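Local coordinates for protein hydroquinone dioxygenase large subunit (Pseudomonas sp., PDB 4ZXA) that forms the large subunit of a two-subunit, iron(II)-dependent hydroquinone 1,2-dioxygenase of the cupin type, which probably opens the hydroquinone ring with molecular oxygen, at residues 264-269 with 311-316; 74-79 with 229-234. All blocks are in the same frame, centred on the assembly; numbering follows the deposited sequence.

Interaction 1 (264-269 with 311-316)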
# COMPACT_ATOMS: atom_id res chain seq x y z
N PHE E 264 -21.98 11.69 5.60
CA PHE E 264 -22.05 10.27 5.30
C PHE E 264 -23.21 9.63 6.09
O PHE E 264 -23.28 9.79 7.32
CB PHE E 264 -20.73 9.59 5.70
CG PHE E 264 -19.54 9.99 4.87
CD1 PHE E 264 -19.68 10.64 3.66
CD2 PHE E 264 -18.25 9.68 5.30
CE1 PHE E 264 -18.57 11.01 2.89
CE2 PHE E 264 -17.13 10.03 4.54
CZ PHE E 264 -17.29 10.70 3.33
N ILE E 265 -24.12 8.94 5.41
CA ILE E 265 -25.12 8.09 6.09
C ILE E 265 -24.89 6.64 5.71
O ILE E 265 -25.15 6.25 4.57
CB ILE E 265 -26.54 8.38 5.64
CG1 ILE E 265 -26.80 9.89 5.53
CG2 ILE E 265 -27.53 7.69 6.57
CD1 ILE E 265 -27.25 10.54 6.79
N GLN E 266 -24.42 5.83 6.66
CA GLN E 266 -24.09 4.44 6.36
C GLN E 266 -25.37 3.58 6.29
O GLN E 266 -26.10 3.46 7.27
CB GLN E 266 -23.09 3.89 7.39
CG GLN E 266 -22.51 2.52 7.06
CD GLN E 266 -21.60 2.55 5.85
OE1 GLN E 266 -20.89 3.53 5.64
NE2 GLN E 266 -21.62 1.49 5.05
N MET E 267 -25.64 2.99 5.13
CA MET E 267 -26.92 2.32 4.94
C MET E 267 -26.88 0.82 5.20
O MET E 267 -27.85 0.25 5.71
CB MET E 267 -27.52 2.62 3.56
CG MET E 267 -28.05 4.04 3.44
SD MET E 267 -28.88 4.39 1.88
CE MET E 267 -27.66 3.81 0.71
N SER E 268 -25.76 0.18 4.86
CA SER E 268 -25.59 -1.24 5.15
C SER E 268 -24.18 -1.53 5.65
O SER E 268 -23.24 -0.82 5.30
CB SER E 268 -25.86 -2.09 3.92
OG SER E 268 -24.66 -2.37 3.23
N ASP E 269 -24.05 -2.57 6.47
CA ASP E 269 -22.75 -3.05 6.91
C ASP E 269 -21.97 -1.99 7.69
O ASP E 269 -22.55 -1.31 8.54
CB ASP E 269 -21.98 -3.61 5.72
CG ASP E 269 -22.73 -4.77 5.07
OD1 ASP E 269 -22.79 -5.85 5.69
OD2 ASP E 269 -23.28 -4.60 3.95
N SER E 311 -20.37 -2.46 0.94
CA SER E 311 -21.42 -1.85 1.75
C SER E 311 -22.10 -0.67 1.06
O SER E 311 -21.53 -0.03 0.17
CB SER E 311 -20.85 -1.39 3.09
OG SER E 311 -19.82 -0.44 2.90
N MET E 312 -23.31 -0.36 1.50
CA MET E 312 -24.07 0.71 0.88
C MET E 312 -23.86 1.97 1.67
O MET E 312 -24.21 2.04 2.85
CB MET E 312 -25.54 0.34 0.83
CG MET E 312 -25.80 -0.99 0.14
SD MET E 312 -27.57 -1.24 -0.08
CE MET E 312 -27.58 -2.72 -1.11
N LEU E 313 -23.26 2.97 1.04
CA LEU E 313 -23.00 4.25 1.70
C LEU E 313 -23.71 5.38 0.97
O LEU E 313 -23.65 5.49 -0.25
CB LEU E 313 -21.50 4.56 1.77
CG LEU E 313 -21.12 5.98 2.21
CD1 LEU E 313 -21.53 6.24 3.66
CD2 LEU E 313 -19.65 6.23 2.06
N MET E 314 -24.40 6.21 1.73
CA MET E 314 -25.00 7.39 1.14
C MET E 314 -24.11 8.60 1.37
O MET E 314 -23.88 8.99 2.52
CB MET E 314 -26.39 7.63 1.71
CG MET E 314 -26.97 8.98 1.30
SD MET E 314 -27.44 8.99 -0.43
CE MET E 314 -28.91 7.96 -0.42
N VAL E 315 -23.61 9.19 0.29
CA VAL E 315 -22.87 10.46 0.36
C VAL E 315 -23.82 11.60 -0.01
O VAL E 315 -24.39 11.64 -1.10
CB VAL E 315 -21.63 10.49 -0.57
CG1 VAL E 315 -20.86 11.80 -0.39
CG2 VAL E 315 -20.72 9.29 -0.30
N TRP E 316 -24.01 12.52 0.93
CA TRP E 316 -24.96 13.60 0.71
C TRP E 316 -24.20 14.89 0.33
O TRP E 316 -23.51 15.48 1.15
CB TRP E 316 -25.82 13.79 1.94
CG TRP E 316 -26.76 14.95 1.89
CD1 TRP E 316 -27.50 15.39 0.82
CD2 TRP E 316 -27.07 15.84 2.98
NE1 TRP E 316 -28.26 16.49 1.18
CE2 TRP E 316 -28.01 16.78 2.50
CE3 TRP E 316 -26.63 15.93 4.30
CZ2 TRP E 316 -28.51 17.79 3.31
CZ3 TRP E 316 -27.14 16.94 5.10
CH2 TRP E 316 -28.07 17.86 4.60
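Ile265 and Met314 form the hydrogen-bonded pair of an antiparallel strand pairing in the cupin fold of this subunit. Strand 262-266 here lies along strand 310-318. Ile265 N gives a nearly straight bond to Met314 O at 2.9 Å. Met314 N returns a bond of the same length to Ile265 O. The pairs on either side, Phe264 with Val315 and Gln266 with Leu313, are non-hydrogen-bonded. Their side chains share the face opposite Ile265 and Met314. There Val315 CG1 meets the Phe264 ring at its edge, through CE1.

Strand 262-266 then ends and the bonding changes. Met312 O accepts two successive amides, Met267 N at 2.9 Å and Ser268 N at 3.1 Å. The second comes in on a lone pair. Met312 N is satisfied by a side chain, donating to Ser268 OG at 3.0 Å. Ser268 OG in turn donates to Asp269 OD2. That carboxylate also forms a salt bridge with Lys309, and its other oxygen, OD1, is hydrogen-bonded to Val13 N of the small subunit. Ser311 OG is hydrogen-bonded to Ser307. On the side of Ile265 and Met314, Met267 bends at its last torsion. Its CE touches the CB atoms of Met312 and Met314, and its SD touches Met314 CB.

Gln266 bends at chi2 (69°), which brings its amide back to its own segment. NE2 donates to Ser268 O at 2.8 Å, almost exactly in the amide plane, while OE1 lies 3.4 Å from Leu313 CD1.

Interaction 2 (74-79 with 229-234). With H8N (4-hydroxybenzonitrile), chain J.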
# COMPACT_ATOMS: atom_id res chain seq x y z
N VAL E 74 -10.39 10.94 -12.43
CA VAL E 74 -10.95 11.22 -13.74
C VAL E 74 -12.47 11.15 -13.71
O VAL E 74 -13.15 11.99 -14.29
CB VAL E 74 -10.42 10.27 -14.82
CG1 VAL E 74 -11.40 10.18 -15.97
CG2 VAL E 74 -9.07 10.73 -15.29
N ALA E 75 -12.98 10.14 -13.01
CA ALA E 75 -14.42 9.90 -12.96
C ALA E 75 -15.10 11.00 -12.16
O ALA E 75 -16.26 11.34 -12.43
CB ALA E 75 -14.72 8.53 -12.36
N TRP E 76 -14.39 11.55 -11.18
CA TRP E 76 -14.96 12.56 -10.29
C TRP E 76 -14.73 13.98 -10.80
O TRP E 76 -15.15 14.94 -10.17
CB TRP E 76 -14.36 12.45 -8.88
CG TRP E 76 -14.56 11.12 -8.22
CD1 TRP E 76 -15.41 10.13 -8.62
CD2 TRP E 76 -13.88 10.63 -7.06
NE1 TRP E 76 -15.30 9.05 -7.77
CE2 TRP E 76 -14.37 9.33 -6.81
CE3 TRP E 76 -12.90 11.15 -6.21
CZ2 TRP E 76 -13.93 8.56 -5.74
CZ3 TRP E 76 -12.46 10.39 -5.16
CH2 TRP E 76 -12.97 9.11 -4.93
N GLY E 77 -14.03 14.12 -11.92
CA GLY E 77 -13.72 15.44 -12.43
C GLY E 77 -12.85 16.20 -11.46
O GLY E 77 -12.95 17.43 -11.33
N PHE E 78 -11.98 15.46 -10.78
CA PHE E 78 -11.04 16.02 -9.80
C PHE E 78 -11.69 16.42 -8.48
O PHE E 78 -11.05 17.01 -7.62
CB PHE E 78 -10.18 17.13 -10.41
CG PHE E 78 -9.36 16.64 -11.57
CD1 PHE E 78 -8.20 15.89 -11.35
CD2 PHE E 78 -9.75 16.89 -12.88
CE1 PHE E 78 -7.43 15.41 -12.42
CE2 PHE E 78 -9.00 16.42 -13.95
CZ PHE E 78 -7.83 15.67 -13.72
N PHE E 79 -12.97 16.07 -8.33
CA PHE E 79 -13.62 16.14 -7.04
C PHE E 79 -13.55 17.55 -6.46
O PHE E 79 -13.73 18.53 -7.18
CB PHE E 79 -12.96 15.13 -6.09
CG PHE E 79 -13.89 14.59 -5.03
CD1 PHE E 79 -15.26 14.70 -5.16
CD2 PHE E 79 -13.37 13.97 -3.90
CE1 PHE E 79 -16.12 14.20 -4.17
CE2 PHE E 79 -14.22 13.47 -2.91
CZ PHE E 79 -15.59 13.58 -3.05
N THR E 229 -16.86 0.53 -7.47
CA THR E 229 -16.71 0.86 -6.05
C THR E 229 -16.20 2.29 -5.83
O THR E 229 -15.58 2.88 -6.70
CB THR E 229 -15.76 -0.10 -5.35
OG1 THR E 229 -14.45 0.04 -5.92
CG2 THR E 229 -16.24 -1.51 -5.52
N TRP E 230 -16.48 2.83 -4.65
CA TRP E 230 -16.08 4.19 -4.30
C TRP E 230 -16.40 5.17 -5.42
O TRP E 230 -15.51 5.84 -5.97
CB TRP E 230 -14.62 4.21 -3.92
CG TRP E 230 -14.28 3.18 -2.88
CD1 TRP E 230 -13.76 1.94 -3.09
CD2 TRP E 230 -14.47 3.30 -1.47
NE1 TRP E 230 -13.58 1.28 -1.90
CE2 TRP E 230 -14.02 2.09 -0.88
CE3 TRP E 230 -14.96 4.30 -0.63
CZ2 TRP E 230 -14.04 1.88 0.50
CZ3 TRP E 230 -14.98 4.10 0.73
CH2 TRP E 230 -14.52 2.90 1.29
N ASN E 231 -17.69 5.26 -5.74
CA ASN E 231 -18.15 6.17 -6.78
C ASN E 231 -19.53 6.77 -6.52
O ASN E 231 -20.53 6.29 -7.04
CB ASN E 231 -18.11 5.48 -8.14
CG ASN E 231 -18.12 6.48 -9.28
OD1 ASN E 231 -17.34 7.44 -9.29
ND2 ASN E 231 -19.02 6.29 -10.23
N PRO E 232 -19.57 7.83 -5.71
CA PRO E 232 -20.83 8.51 -5.41
C PRO E 232 -21.55 8.86 -6.71
O PRO E 232 -20.96 9.52 -7.58
CB PRO E 232 -20.38 9.78 -4.68
CG PRO E 232 -19.03 9.41 -4.07
CD PRO E 232 -18.40 8.50 -5.10
N SER E 233 -22.80 8.42 -6.84
CA SER E 233 -23.59 8.65 -8.03
C SER E 233 -24.99 9.14 -7.63
O SER E 233 -25.60 8.60 -6.70
CB SER E 233 -23.67 7.35 -8.85
OG SER E 233 -24.32 7.56 -10.09
N VAL E 234 -25.50 10.17 -8.31
CA VAL E 234 -26.71 10.86 -7.87
C VAL E 234 -27.98 10.01 -8.04
O VAL E 234 -28.25 9.52 -9.14
CB VAL E 234 -26.92 12.20 -8.64
CG1 VAL E 234 -28.25 12.80 -8.28
CG2 VAL E 234 -25.80 13.17 -8.34
NAA H8N J . -14.39 12.00 0.44
CAC H8N J . -14.87 11.09 -0.06
CAI H8N J . -15.52 9.89 -0.67
CAF H8N J . -16.24 9.04 0.16
CAD H8N J . -16.86 7.91 -0.38
CAH H8N J . -16.72 7.67 -1.74
OAB H8N J . -17.31 6.56 -2.27
CAE H8N J . -15.99 8.52 -2.56
CAG H8N J . -15.39 9.64 -2.02
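With its CG anti to the backbone N (chi1 -161°), Asn231 carries its amide to the pyrrole edge of Trp76. Trp76 has its own CG beside its backbone N, and the far end of its indole comes close to the 229-234 loop. Amide and indole planes are nearly coplanar, 11° apart. Trp76 NE1 donates to Asn231 OD1 at 3.0 Å, a weak bond because the angle at hydrogen is only 134°. Farther along the same edge, Trp230 O lies in the ring plane, 3.2 Å from Trp76 CZ2. That carbonyl is hydrogen-bonded to Arg72.

The contact lines the pocket of bound 4-hydroxybenzonitrile. Pro232 CG and CD lie 3.5 Å from CAE of the ligand, and Trp76 CZ2 approaches the same atom at 3.8 Å. Trp230 CE3 is 3.6 Å from the ligand oxygen OAB. The ligand is also hydrogen-bonded to Glu248. At the nitrile end, NAA sits at the edge of the Phe79 ring, near CE2. Replacing Trp76 by an alanine is likely to open a gap beside the ligand ring and leave Asn231 OD1 without its indole donor. Carbon atoms of Trp76 and Pro232 thus pack on the aromatic ring, consistent with binding a flat phenolic substrate.

Interactions 1 and 2 have centres 15 Å apart and meet directly: Val315 CG2 of 311-316 packs on Pro232 CG of 229-234 at 4.1 Å. Both reach the bound 4-hydroxybenzonitrile. Interaction 1 supplies Phe264, whose side chain is about 4 Å from the ligand and about 5 Å from the cadmium ion. Interaction 2 supplies Trp76, Phe79, Trp230, Asn231 and Pro232, with the Trp76 side chain about 8 Å from the metal. The metal site itself is formed by His256, Asn258, Glu262 and His303. Glu262 of that site lies on strand 262-266, the same strand as Phe264, so interaction 1 adjoins the metal, while 74-79 brings the N-terminal region to the same pocket.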